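Local coordinates for clan CA, family C40, NlpC/P60 superfamily cysteine peptidase (Trichomonas vaginalis, PDB 6BIO), which probably hydrolyses peptide bonds of bacterial peptidoglycan as a cysteine peptidase of the NlpC/P60 family, which the parasite is thought to have acquired laterally from bacteria, at residues 126-131 and 140-145; 85-90 and 113-118; 16-21 and 53-58. All blocks are in the same frame, centred on the assembly; numbering follows the deposited sequence. Where two conformers were deposited one is given.

Contact 1 (126-131 and 140-145)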
loop_
_atom_site.group_PDB
_atom_site.type_symbol
_atom_site.label_atom_id
_atom_site.label_comp_id
_atom_site.label_asym_id
_atom_site.label_seq_id
_atom_site.Cartn_x
_atom_site.Cartn_y
_atom_site.Cartn_z
ATOM N N TYR A 126 2.879 15.241 5.228
ATOM C CA TYR A 126 1.540 15.249 4.646
ATOM C C TYR A 126 1.399 16.523 3.832
ATOM O O TYR A 126 2.006 17.555 4.162
ATOM C CB TYR A 126 0.434 15.252 5.718
ATOM C CG TYR A 126 0.295 13.974 6.521
ATOM C CD1 TYR A 126 -0.453 12.902 6.038
ATOM C CD2 TYR A 126 0.925 13.827 7.749
ATOM C CE1 TYR A 126 -0.581 11.752 6.743
ATOM C CE2 TYR A 126 0.776 12.662 8.484
ATOM C CZ TYR A 126 0.021 11.635 7.975
ATOM O OH TYR A 126 -0.145 10.451 8.625
ATOM N N ARG A 127 0.507 16.504 2.858
ATOM C CA ARG A 127 0.054 17.738 2.249
ATOM C C ARG A 127 -1.272 18.075 2.893
ATOM O O ARG A 127 -2.136 17.209 3.003
ATOM C CB ARG A 127 -0.092 17.629 0.735
ATOM C CG ARG A 127 -0.236 19.008 0.078
ATOM C CD ARG A 127 -0.162 18.976 -1.460
ATOM N NE ARG A 127 -1.264 18.261 -2.056
ATOM C CZ ARG A 127 -2.410 18.824 -2.435
ATOM N NH1 ARG A 127 -3.366 18.071 -2.957
ATOM N NH2 ARG A 127 -2.613 20.128 -2.264
ATOM N N ILE A 128 -1.415 19.336 3.342
ATOM C CA ILE A 128 -2.582 19.739 4.120
ATOM C C ILE A 128 -3.124 21.074 3.648
ATOM O O ILE A 128 -2.460 21.845 2.952
ATOM C CB ILE A 128 -2.337 19.812 5.652
ATOM C CG1 ILE A 128 -1.319 20.913 6.000
ATOM C CG2 ILE A 128 -1.907 18.487 6.219
ATOM C CD1 ILE A 128 -1.348 21.364 7.433
ATOM N N ASN A 129 -4.355 21.324 4.079
ATOM C CA ASN A 129 -4.997 22.637 4.041
ATOM C C ASN A 129 -5.238 23.077 5.480
ATOM O O ASN A 129 -5.938 22.385 6.231
ATOM C CB ASN A 129 -6.333 22.531 3.304
ATOM C CG ASN A 129 -7.076 23.843 3.231
ATOM O OD1 ASN A 129 -7.166 24.599 4.204
ATOM N ND2 ASN A 129 -7.655 24.105 2.092
ATOM N N TYR A 130 -4.653 24.218 5.878
ATOM C CA TYR A 130 -4.967 24.896 7.135
ATOM C C TYR A 130 -5.490 26.285 6.785
ATOM O O TYR A 130 -4.742 27.100 6.265
ATOM C CB TYR A 130 -3.700 25.014 7.983
ATOM C CG TYR A 130 -3.872 25.891 9.221
ATOM C CD1 TYR A 130 -4.854 25.603 10.146
ATOM C CD2 TYR A 130 -3.088 27.023 9.440
ATOM C CE1 TYR A 130 -5.053 26.394 11.264
ATOM C CE2 TYR A 130 -3.259 27.787 10.592
ATOM C CZ TYR A 130 -4.233 27.472 11.488
ATOM O OH TYR A 130 -4.376 28.296 12.602
ATOM N N ARG A 131 -6.763 26.549 7.063
ATOM C CA ARG A 131 -7.336 27.893 6.870
ATOM C C ARG A 131 -7.175 28.379 5.426
ATOM O O ARG A 131 -7.026 29.577 5.186
ATOM C CB ARG A 131 -6.709 28.951 7.810
ATOM C CG ARG A 131 -6.943 28.828 9.302
ATOM C CD ARG A 131 -6.180 29.959 10.080
ATOM N NE ARG A 131 -6.616 31.318 9.725
ATOM C CZ ARG A 131 -7.810 31.808 10.028
ATOM N NH1 ARG A 131 -8.694 31.038 10.669
ATOM N NH2 ARG A 131 -8.131 33.048 9.678
ATOM N N ASP A 140 5.208 13.953 11.610
ATOM C CA ASP A 140 4.996 13.773 13.039
ATOM C C ASP A 140 4.348 14.973 13.722
ATOM O O ASP A 140 4.014 14.885 14.915
ATOM C CB ASP A 140 6.314 13.387 13.691
ATOM C CG ASP A 140 6.737 11.975 13.304
ATOM O OD1 ASP A 140 5.835 11.097 13.162
ATOM O OD2 ASP A 140 7.946 11.739 13.079
ATOM N N ALA A 141 4.132 16.086 13.014
ATOM C CA ALA A 141 3.418 17.193 13.616
ATOM C C ALA A 141 1.922 16.966 13.667
ATOM O O ALA A 141 1.236 17.762 14.318
ATOM C CB ALA A 141 3.720 18.494 12.882
ATOM N N LEU A 142 1.396 15.929 12.989
ATOM C CA LEU A 142 -0.036 15.668 12.962
ATOM C C LEU A 142 -0.393 14.472 13.812
ATOM O O LEU A 142 0.387 13.522 13.923
ATOM C CB LEU A 142 -0.533 15.404 11.535
ATOM C CG LEU A 142 -0.328 16.567 10.559
ATOM C CD1 LEU A 142 -1.092 16.299 9.270
ATOM C CD2 LEU A 142 -0.758 17.936 11.152
ATOM N N GLN A 143 -1.621 14.490 14.343
ATOM C CA GLN A 143 -2.116 13.390 15.177
ATOM C C GLN A 143 -2.359 12.138 14.338
ATOM O O GLN A 143 -1.958 11.033 14.746
ATOM C CB GLN A 143 -3.409 13.824 15.890
ATOM C CG GLN A 143 -4.137 12.734 16.655
ATOM C CD GLN A 143 -3.332 12.170 17.778
ATOM O OE1 GLN A 143 -2.595 12.890 18.476
ATOM N NE2 GLN A 143 -3.451 10.861 17.971
ATOM N N TYR A 144 -2.977 12.302 13.154
ATOM C CA TYR A 144 -3.342 11.180 12.288
ATOM C C TYR A 144 -2.097 10.490 11.784
ATOM O O TYR A 144 -1.133 11.130 11.377
ATOM C CB TYR A 144 -4.149 11.710 11.103
ATOM C CG TYR A 144 -4.649 10.640 10.126
ATOM C CD1 TYR A 144 -3.858 10.208 9.055
ATOM C CD2 TYR A 144 -5.911 10.071 10.273
ATOM C CE1 TYR A 144 -4.316 9.235 8.165
ATOM C CE2 TYR A 144 -6.358 9.093 9.440
ATOM C CZ TYR A 144 -5.563 8.676 8.376
ATOM O OH TYR A 144 -5.954 7.721 7.480
ATOM N N LYS A 145 -2.148 9.161 11.732
ATOM C CA LYS A 145 -1.078 8.323 11.191
ATOM C C LYS A 145 -1.659 7.439 10.086
ATOM O O LYS A 145 -2.650 6.735 10.309
ATOM C CB LYS A 145 -0.475 7.453 12.292
ATOM C CG LYS A 145 0.086 8.190 13.449
ATOM C CD LYS A 145 1.437 8.733 13.127
ATOM C CE LYS A 145 1.995 9.496 14.330
ATOM N NZ LYS A 145 1.344 10.816 14.438
#
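Tyr126 and Ile128, alternate residues of strand 125-130 in the bacterial SH3 domain, meet Leu142 just past the short 3-10 turn that follows strand 133-138. Their contact is a small example of how an exit segment can be folded back over the core of a beta domain. The apolar part centres on one methyl. Leu142 CD1 sits 3.5 Å from CD2 of Tyr126, and the same methyl lies 3.8 Å from Ile128 CG2. Leu142 chi1 of -61° turns CG away from the carbonyl carbon and lets this branch reach into the angle between the two strand side chains. Ile137, on strand 133-138, packs on both Ile128 and Leu142, adding to the cluster.

The hydroxyl end of the same tyrosine reaches the chain beyond Leu142, where Tyr126 OH comes within 3.0 Å of Tyr144 O. Lys145 NZ makes a weak hydrogen bond of 3.3 Å to Gln143 O, curling the lysine back over its own loop. The two tyrosines meet without stacking: Tyr126 OH lies near the plane of the Tyr144 ring, at its edge, 3.7 Å from CD1.

Contact 2 (85-90 and 113-118)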
loop_
_atom_site.group_PDB
_atom_site.type_symbol
_atom_site.label_atom_id
_atom_site.label_comp_id
_atom_site.label_asym_id
_atom_site.label_seq_id
_atom_site.Cartn_x
_atom_site.Cartn_y
_atom_site.Cartn_z
ATOM N N ILE A 85 -8.939 14.090 4.753
ATOM C CA ILE A 85 -8.928 13.527 6.105
ATOM C C ILE A 85 -8.729 14.616 7.169
ATOM O O ILE A 85 -7.636 15.157 7.313
ATOM C CB ILE A 85 -7.864 12.419 6.241
ATOM C CG1 ILE A 85 -8.061 11.350 5.173
ATOM C CG2 ILE A 85 -7.926 11.810 7.627
ATOM C CD1 ILE A 85 -6.904 10.367 5.064
ATOM N N PRO A 86 -9.748 14.936 7.963
ATOM C CA PRO A 86 -9.563 15.910 9.050
ATOM C C PRO A 86 -8.684 15.363 10.146
ATOM O O PRO A 86 -8.798 14.194 10.518
ATOM C CB PRO A 86 -10.983 16.112 9.582
ATOM C CG PRO A 86 -11.866 15.675 8.477
ATOM C CD PRO A 86 -11.157 14.554 7.792
ATOM N N THR A 87 -7.824 16.219 10.694
ATOM C CA THR A 87 -7.012 15.866 11.847
ATOM C C THR A 87 -6.634 17.175 12.557
ATOM O O THR A 87 -7.159 18.249 12.230
ATOM C CB THR A 87 -5.828 14.978 11.423
ATOM O OG1 THR A 87 -5.145 14.516 12.601
ATOM C CG2 THR A 87 -4.876 15.696 10.519
ATOM N N GLN A 88 -5.704 17.083 13.501
ATOM C CA GLN A 88 -5.163 18.240 14.198
ATOM C C GLN A 88 -3.658 18.115 14.350
ATOM O O GLN A 88 -3.113 17.005 14.390
ATOM C CB GLN A 88 -5.830 18.465 15.543
ATOM C CG GLN A 88 -5.477 17.432 16.551
ATOM C CD GLN A 88 -6.062 17.835 17.897
ATOM O OE1 GLN A 88 -5.336 18.111 18.872
ATOM N NE2 GLN A 88 -7.394 17.937 17.943
ATOM N N SER A 89 -2.972 19.251 14.417
ATOM C CA SER A 89 -1.553 19.208 14.692
ATOM C C SER A 89 -1.353 19.067 16.193
ATOM O O SER A 89 -2.184 19.490 17.010
ATOM C CB SER A 89 -0.843 20.464 14.185
ATOM O OG SER A 89 -1.225 21.616 14.921
ATOM N N VAL A 90 -0.235 18.472 16.560
ATOM C CA VAL A 90 0.108 18.274 17.971
ATOM C C VAL A 90 1.283 19.134 18.407
ATOM O O VAL A 90 1.559 19.208 19.617
ATOM C CB VAL A 90 0.381 16.786 18.288
ATOM C CG1 VAL A 90 -0.828 15.939 17.882
ATOM C CG2 VAL A 90 1.648 16.315 17.585
ATOM N N SER A 113 -3.952 22.879 15.954
ATOM C CA SER A 113 -4.734 23.452 14.872
ATOM C C SER A 113 -5.514 22.358 14.159
ATOM O O SER A 113 -4.991 21.277 13.873
ATOM C CB SER A 113 -3.807 24.118 13.858
ATOM O OG SER A 113 -3.209 25.299 14.402
ATOM N N GLN A 114 -6.746 22.652 13.796
ATOM C CA GLN A 114 -7.499 21.770 12.918
ATOM C C GLN A 114 -7.010 21.946 11.485
ATOM O O GLN A 114 -6.969 23.062 10.970
ATOM C CB GLN A 114 -8.980 22.124 12.972
ATOM C CG GLN A 114 -9.648 22.082 14.349
ATOM C CD GLN A 114 -9.682 20.718 14.928
ATOM O OE1 GLN A 114 -9.961 19.736 14.219
ATOM N NE2 GLN A 114 -9.374 20.618 16.217
ATOM N N VAL A 115 -6.687 20.847 10.818
ATOM C CA VAL A 115 -6.188 20.843 9.445
ATOM C C VAL A 115 -6.853 19.706 8.675
ATOM O O VAL A 115 -7.467 18.793 9.253
ATOM C CB VAL A 115 -4.644 20.704 9.392
ATOM C CG1 VAL A 115 -3.942 21.765 10.287
ATOM C CG2 VAL A 115 -4.195 19.275 9.779
ATOM N N THR A 116 -6.724 19.750 7.357
ATOM C CA THR A 116 -7.259 18.681 6.524
ATOM C C THR A 116 -6.132 18.078 5.699
ATOM O O THR A 116 -5.462 18.796 4.950
ATOM C CB THR A 116 -8.347 19.230 5.599
ATOM O OG1 THR A 116 -9.392 19.832 6.372
ATOM C CG2 THR A 116 -8.926 18.127 4.720
ATOM N N ILE A 117 -5.952 16.757 5.803
ATOM C CA ILE A 117 -4.978 16.046 4.986
ATOM C C ILE A 117 -5.517 15.876 3.578
ATOM O O ILE A 117 -6.605 15.318 3.371
ATOM C CB ILE A 117 -4.620 14.688 5.624
ATOM C CG1 ILE A 117 -3.846 14.883 6.933
ATOM C CG2 ILE A 117 -3.888 13.774 4.606
ATOM C CD1 ILE A 117 -3.718 13.658 7.792
ATOM N N LEU A 118 -4.683 16.249 2.597
ATOM C CA LEU A 118 -4.949 16.130 1.174
ATOM C C LEU A 118 -4.105 15.069 0.500
ATOM O O LEU A 118 -4.512 14.564 -0.565
ATOM C CB LEU A 118 -4.686 17.467 0.458
ATOM C CG LEU A 118 -5.471 18.664 1.033
ATOM C CD1 LEU A 118 -5.117 19.925 0.252
ATOM C CD2 LEU A 118 -6.933 18.471 1.018
#
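Thr87 and Val115 face each other in an antiparallel ladder that joins strand 80-88 to strand 114-122 of the bacterial SH3 region, making the chain that leads into this region part of its sheet. Thr87 N donates to Val115 O at 3.0 Å, and Val115 N returns a nearly straight bond to Thr87 O, with 175° at the hydrogen. Two residues along, Ile85 and Ile117 form the next hydrogen-bonded pair, in which Ile117 N reaches Ile85 O at 2.8 Å. The ladder's other end closes differently. Ser89 N still binds Ser113 O (2.9 Å), but the N-H of Ser113 turns to a side chain, Ser89 OG, at 3.2 Å.

Between these rungs lie the non-hydrogen-bonded pairs Pro86 with Thr116 and Gln88 with Gln114. Proline has no N-H to offer, and here none is called for; Pro86 CA instead lends a CA-H...O contact to Val115 O.

On the face carrying Ile85, Thr87, Val115 and Ile117, the threonine divides its two branches. With chi1 at -173°, OG1 lies opposite the backbone N and accepts the N-H of Tyr144, while CG2 packs 3.7 Å from Val115 CG2 and 3.6 Å from Ile117 CD1. Further out, Ser113 OG is held by Pro110 O.

The strand directions differ by 139°, a marked twist for an antiparallel pair. The order across the sheet is 19-23, 80-88, 114-122, 125-130: Ile20 of the first packs on Ile85 and Ile117, and Tyr126 and Ile128 of the last pack on Ile117 and Val115.

Contact 3 (16-21 and 53-58); sequences QTQTIG and YVHILG
Gln18 and Leu57 run alongside each other because Gln18, with CG set beside its backbone N (chi1 -68°), then continues extended (chi2 163°). The amide carbon CD thus comes within 3.5 Å of Leu57 CD2, and OE1 is carried over to His55, 3.2 Å from its CB, with the amide and imidazole planes steeply inclined to each other. Thr19 has the opposite sign of torsion (chi1 56°), which places OG1 between N and C and brings it to 3.4 Å from Ile56 CB.

The backbones carrying these side chains form an antiparallel ladder between strands 19-23 and 53-60. Thr19 pairs with Ile56 and Gly21 with Val54, each by two backbone bonds; Gly21 N to Val54 O is the straightest, at 2.8 Å. Between them, Ile20 and His55 form the non-hydrogen-bonded pair. Since Gly21 lacks a side chain, Ile56 CD1 can lie against its CA at 3.6 Å. Where the ladder ends, water takes over, one molecule donating to both Thr17 O and Leu57 O. A second water links Thr19 OG1, also hydrogen-bonded to Glu82 OE1 of strand 80-88, with Ile56 O, which thereby gains a donor besides Thr19 N.

The Gln18 amide is gripped at both ends. NE2 donates to Gln16 O at 2.9 Å, nearly within the amide plane, and OE1 accepts from Arg67 NE, so its rotation is well defined.

His55 stacks on Phe120 and is bonded through ND1 to Asp119 and through NE2 to Asp194, the latter in the NlpC/P60 region. With a carboxylate at each ring nitrogen, both nitrogens are probably donors, which would stabilise a positively charged imidazolium and make this buried histidine an ionic link between the N-terminal strands, the SH3 region and the peptidase.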
loop_
_atom_site.group_PDB
_atom_site.type_symbol
_atom_site.label_atom_id
_atom_site.label_comp_id
_atom_site.label_asym_id
_atom_site.label_seq_id
_atom_site.Cartn_x
_atom_site.Cartn_y
_atom_site.Cartn_z
ATOM N N GLN A 16 5.187 15.651 -7.048
ATOM C CA GLN A 16 4.110 16.373 -7.688
ATOM C C GLN A 16 2.875 16.414 -6.795
ATOM O O GLN A 16 2.607 15.523 -5.984
ATOM C CB GLN A 16 3.792 15.696 -9.022
ATOM C CG GLN A 16 4.954 15.666 -9.993
ATOM C CD GLN A 16 5.473 17.055 -10.341
ATOM O OE1 GLN A 16 4.714 17.931 -10.794
ATOM N NE2 GLN A 16 6.770 17.264 -10.137
ATOM N N THR A 17 2.105 17.488 -6.950
ATOM C CA THR A 17 0.877 17.651 -6.190
ATOM C C THR A 17 -0.095 16.523 -6.494
ATOM O O THR A 17 -0.421 16.252 -7.665
ATOM C CB THR A 17 0.265 18.992 -6.546
ATOM O OG1 THR A 17 1.280 19.991 -6.435
ATOM C CG2 THR A 17 -0.905 19.313 -5.637
ATOM N N GLN A 18 -0.517 15.837 -5.427
ATOM C CA GLN A 18 -1.393 14.681 -5.547
ATOM C C GLN A 18 -2.490 14.766 -4.500
ATOM O O GLN A 18 -2.374 15.466 -3.502
ATOM C CB GLN A 18 -0.603 13.391 -5.354
ATOM C CG GLN A 18 0.358 13.142 -6.474
ATOM C CD GLN A 18 1.435 12.123 -6.128
ATOM O OE1 GLN A 18 1.165 10.924 -5.997
ATOM N NE2 GLN A 18 2.681 12.588 -6.021
ATOM N N THR A 19 -3.563 14.025 -4.730
ATOM C CA THR A 19 -4.670 13.862 -3.792
ATOM C C THR A 19 -4.802 12.382 -3.462
ATOM O O THR A 19 -4.028 11.549 -3.928
ATOM C CB THR A 19 -5.952 14.480 -4.334
ATOM O OG1 THR A 19 -6.226 13.881 -5.607
ATOM C CG2 THR A 19 -5.865 15.998 -4.442
ATOM N N ILE A 20 -5.766 12.054 -2.630
ATOM C CA ILE A 20 -5.981 10.693 -2.136
ATOM C C ILE A 20 -7.218 10.150 -2.799
ATOM O O ILE A 20 -8.249 10.810 -2.798
ATOM C CB ILE A 20 -6.176 10.646 -0.607
ATOM C CG1 ILE A 20 -4.970 11.282 0.073
ATOM C CG2 ILE A 20 -6.400 9.207 -0.135
ATOM C CD1 ILE A 20 -5.123 11.479 1.558
ATOM N N GLY A 21 -7.130 8.916 -3.291
ATOM C CA GLY A 21 -8.280 8.222 -3.802
ATOM C C GLY A 21 -8.570 6.915 -3.086
ATOM O O GLY A 21 -7.680 6.239 -2.566
ATOM N N TYR A 53 -6.514 1.981 -1.557
ATOM C CA TYR A 53 -6.134 3.385 -1.457
ATOM C C TYR A 53 -5.043 3.703 -2.484
ATOM O O TYR A 53 -4.125 2.906 -2.713
ATOM C CB TYR A 53 -5.647 3.697 -0.035
ATOM C CG TYR A 53 -6.614 3.391 1.088
ATOM C CD1 TYR A 53 -7.960 3.277 0.888
ATOM C CD2 TYR A 53 -6.124 3.212 2.357
ATOM C CE1 TYR A 53 -8.816 2.994 1.951
ATOM C CE2 TYR A 53 -6.963 2.967 3.435
ATOM C CZ TYR A 53 -8.300 2.853 3.213
ATOM O OH TYR A 53 -9.138 2.587 4.290
ATOM N N VAL A 54 -5.140 4.898 -3.066
ATOM C CA VAL A 54 -4.184 5.360 -4.064
ATOM C C VAL A 54 -3.883 6.830 -3.810
ATOM O O VAL A 54 -4.641 7.537 -3.146
ATOM C CB VAL A 54 -4.693 5.167 -5.512
ATOM C CG1 VAL A 54 -5.001 3.723 -5.759
ATOM C CG2 VAL A 54 -5.887 6.055 -5.789
ATOM N N HIS A 55 -2.808 7.303 -4.458
ATOM C CA HIS A 55 -2.649 8.705 -4.721
ATOM C C HIS A 55 -3.170 8.996 -6.122
ATOM O O HIS A 55 -3.055 8.170 -7.033
ATOM C CB HIS A 55 -1.183 9.144 -4.711
ATOM C CG HIS A 55 -0.406 8.708 -3.502
ATOM N ND1 HIS A 55 -0.145 9.514 -2.410
ATOM C CD2 HIS A 55 0.198 7.532 -3.250
ATOM C CE1 HIS A 55 0.558 8.828 -1.526
ATOM N NE2 HIS A 55 0.807 7.633 -2.026
ATOM N N ILE A 56 -3.741 10.177 -6.302
ATOM C CA ILE A 56 -4.253 10.629 -7.599
ATOM C C ILE A 56 -3.325 11.700 -8.120
ATOM O O ILE A 56 -3.190 12.751 -7.495
ATOM C CB ILE A 56 -5.708 11.123 -7.515
ATOM C CG1 ILE A 56 -6.618 10.035 -6.932
ATOM C CG2 ILE A 56 -6.156 11.624 -8.853
ATOM C CD1 ILE A 56 -7.967 10.577 -6.547
ATOM N N LEU A 57 -2.697 11.436 -9.262
ATOM C CA LEU A 57 -1.786 12.354 -9.932
ATOM C C LEU A 57 -2.511 13.336 -10.835
ATOM O O LEU A 57 -1.987 14.420 -11.097
ATOM C CB LEU A 57 -0.766 11.566 -10.757
ATOM C CG LEU A 57 0.301 10.811 -9.981
ATOM C CD1 LEU A 57 0.841 9.621 -10.801
ATOM C CD2 LEU A 57 1.408 11.766 -9.656
ATOM N N GLY A 58 -3.705 12.994 -11.294
ATOM C CA GLY A 58 -4.463 13.861 -12.168
ATOM C C GLY A 58 -5.492 13.061 -12.929
ATOM O O GLY A 58 -5.658 11.868 -12.695
HETATM O O HOH W 1 0.374 15.393 -10.055
HETATM O O HOH W 2 -4.913 15.021 -7.998
#

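In the fold
All three contacts reach a continuous run of antiparallel strands from the N-terminal strands into the bacterial SH3 region, contact 1 through strand 125-130 alone. Contacts 1 and 2 are nearly one unit, with centres about 5 Å apart: strands 114-122 and 125-130 are neighbours, and Val90 N probably bonds to Ala141 O at 2.8 Å. Contact 3 lies further along, its centre about 16 Å from that of contact 1 and about 18 Å from that of contact 2. Arg127 bridges the gap, its NH1 hydrogen-bonding Gln18 O at 2.8 Å. Contact 3 also bonds to the peptidase region, Tyr53 N to Asn191 OD1 as well as through His55, so it joins the sheet to the probable catalytic domain.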